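Local atomic coordinates of TBC1 domain family member 22A (PDB entry 2QFZ), a protein that may act as a GTPase-activating protein for Rab family GTPases through its TBC domain, forms homodimers and binds 14-3-3 proteins. Residues Y66-V71 with P75-R80. Sequence-based numbering, arbitrary orientation.
Sequences YLPANV and PATLQR
Tyr66, Leu67 and Pro68, in the loop that follows helix 56-63, pack by apolar contact against Thr77 and Leu78 in the first turns of helix 74-91. Leu78 is gripped by two residues: its CD1 lies obliquely to the Tyr66 ring, 3.6 Å from both CE2 and OH of that tyrosine, and also meets Leu67 CD2 at 3.8 Å. The Tyr66 and Leu78 side chains cross at about a right angle. The tyrosine ring passes across the end of Leu78, a chi1 of 177° swinging it away from the backbone N and over toward the leucine. Its OH reaches Asp190 of helix 181-200, a hydrogen bond that fixes the phenol end, and Trp193 of the same helix meets the ring with its plane inclined by about 20°. Leu67 CD2 also touches Leu78 CB. At the neighbouring helix position, the CG-CD edge of the Pro68 ring points at the end of Thr77, Pro68 CG standing 3.7 Å from Thr77 OG1 and Pro68 CD 3.9 Å from Thr77 CG2. The threonine hydroxyl is hydrogen-bonded to Arg73 O, and the methyl CG2 faces both Pro68 CD and, at 4.1 Å, Tyr66 O. A glycine in place of Pro68 would probably open a gap over Thr77 CB and CG2 where the proline ring lay, and give the loop backbone more freedom. Farther along, Pro75 CD sits 3.6 Å from Val71 O, closing the contact near the helix start. Arg74 ties the loop down by hydrogen bonds from NE to Pro68 O and from NH2 to Ala69 O, and Lys81 NZ is hydrogen-bonded to Tyr66 O. This is the loop joining two successive helices of the all-helical TBC domain, folded back on the first turns of the helix it leads into.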
# COMPACT_ATOMS: atom_id res chain seq x y z
N TYR A 66 -2.27 -4.11 -14.88
CA TYR A 66 -2.15 -5.58 -14.90
C TYR A 66 -3.03 -6.16 -16.03
O TYR A 66 -2.61 -7.04 -16.78
CB TYR A 66 -2.54 -6.13 -13.53
CG TYR A 66 -2.54 -7.62 -13.39
CD1 TYR A 66 -1.46 -8.38 -13.80
CD2 TYR A 66 -3.63 -8.29 -12.81
CE1 TYR A 66 -1.46 -9.80 -13.67
CE2 TYR A 66 -3.64 -9.69 -12.66
CZ TYR A 66 -2.54 -10.43 -13.11
OH TYR A 66 -2.50 -11.80 -12.96
N LEU A 67 -4.26 -5.65 -16.14
CA LEU A 67 -5.14 -6.03 -17.18
C LEU A 67 -5.33 -4.87 -18.15
O LEU A 67 -5.33 -3.70 -17.73
CB LEU A 67 -6.48 -6.47 -16.62
CG LEU A 67 -6.47 -7.82 -15.89
CD1 LEU A 67 -7.88 -8.22 -15.55
CD2 LEU A 67 -5.78 -8.92 -16.69
N PRO A 68 -5.46 -5.19 -19.44
CA PRO A 68 -5.69 -4.23 -20.53
C PRO A 68 -7.06 -3.58 -20.49
O PRO A 68 -8.02 -4.20 -20.01
CB PRO A 68 -5.53 -5.08 -21.80
CG PRO A 68 -5.72 -6.49 -21.36
CD PRO A 68 -5.33 -6.57 -19.93
N ALA A 69 -7.11 -2.34 -20.98
CA ALA A 69 -8.32 -1.55 -21.11
C ALA A 69 -9.33 -2.20 -22.07
O ALA A 69 -10.54 -2.09 -21.87
CB ALA A 69 -7.98 -0.14 -21.58
N ASN A 70 -8.81 -2.86 -23.10
CA ASN A 70 -9.67 -3.56 -24.07
C ASN A 70 -10.27 -4.86 -23.49
O ASN A 70 -9.54 -5.81 -23.12
CB ASN A 70 -8.92 -3.85 -25.37
CG ASN A 70 -9.85 -4.39 -26.44
OD1 ASN A 70 -10.06 -5.57 -26.51
ND2 ASN A 70 -10.52 -3.50 -27.19
N VAL A 71 -11.59 -4.89 -23.40
CA VAL A 71 -12.28 -5.94 -22.64
C VAL A 71 -11.99 -7.33 -23.22
O VAL A 71 -11.77 -8.26 -22.48
CB VAL A 71 -13.82 -5.71 -22.61
CG1 VAL A 71 -14.54 -6.89 -21.90
CG2 VAL A 71 -14.13 -4.42 -21.93
N PRO A 75 -9.18 -11.69 -20.75
CA PRO A 75 -9.12 -13.09 -20.30
C PRO A 75 -7.82 -13.80 -20.69
O PRO A 75 -7.24 -14.50 -19.87
CB PRO A 75 -10.33 -13.75 -20.98
CG PRO A 75 -11.20 -12.61 -21.46
CD PRO A 75 -10.31 -11.47 -21.69
N ALA A 76 -7.38 -13.61 -21.94
CA ALA A 76 -6.11 -14.21 -22.43
C ALA A 76 -4.90 -13.64 -21.70
O ALA A 76 -4.00 -14.38 -21.32
CB ALA A 76 -5.95 -13.97 -23.97
N THR A 77 -4.88 -12.32 -21.50
CA THR A 77 -3.81 -11.69 -20.76
C THR A 77 -3.71 -12.19 -19.30
O THR A 77 -2.62 -12.48 -18.79
CB THR A 77 -3.96 -10.15 -20.75
OG1 THR A 77 -3.99 -9.65 -22.08
CG2 THR A 77 -2.78 -9.52 -20.02
N LEU A 78 -4.84 -12.27 -18.64
CA LEU A 78 -4.89 -12.79 -17.26
C LEU A 78 -4.40 -14.22 -17.20
O LEU A 78 -3.56 -14.57 -16.37
CB LEU A 78 -6.34 -12.70 -16.74
CG LEU A 78 -6.59 -12.89 -15.23
CD1 LEU A 78 -5.76 -11.93 -14.45
CD2 LEU A 78 -8.07 -12.70 -14.91
N GLN A 79 -4.96 -15.10 -18.02
CA GLN A 79 -4.48 -16.46 -18.02
C GLN A 79 -2.97 -16.54 -18.33
O GLN A 79 -2.26 -17.29 -17.70
CB GLN A 79 -5.26 -17.34 -19.01
CG GLN A 79 -5.00 -18.81 -18.74
CD GLN A 79 -5.37 -19.75 -19.90
OE1 GLN A 79 -5.01 -19.52 -21.06
NE2 GLN A 79 -6.06 -20.86 -19.56
N ARG A 80 -2.48 -15.78 -19.29
CA ARG A 80 -1.03 -15.89 -19.60
C ARG A 80 -0.14 -15.35 -18.47
O ARG A 80 0.86 -15.98 -18.15
CB ARG A 80 -0.73 -15.25 -20.96
CG ARG A 80 -1.47 -16.02 -22.05
CD ARG A 80 -0.97 -15.84 -23.38
NE ARG A 80 -1.76 -14.98 -24.25
CZ ARG A 80 -2.23 -15.31 -25.46
NH1 ARG A 80 -2.88 -14.41 -26.18
NH2 ARG A 80 -2.11 -16.52 -25.95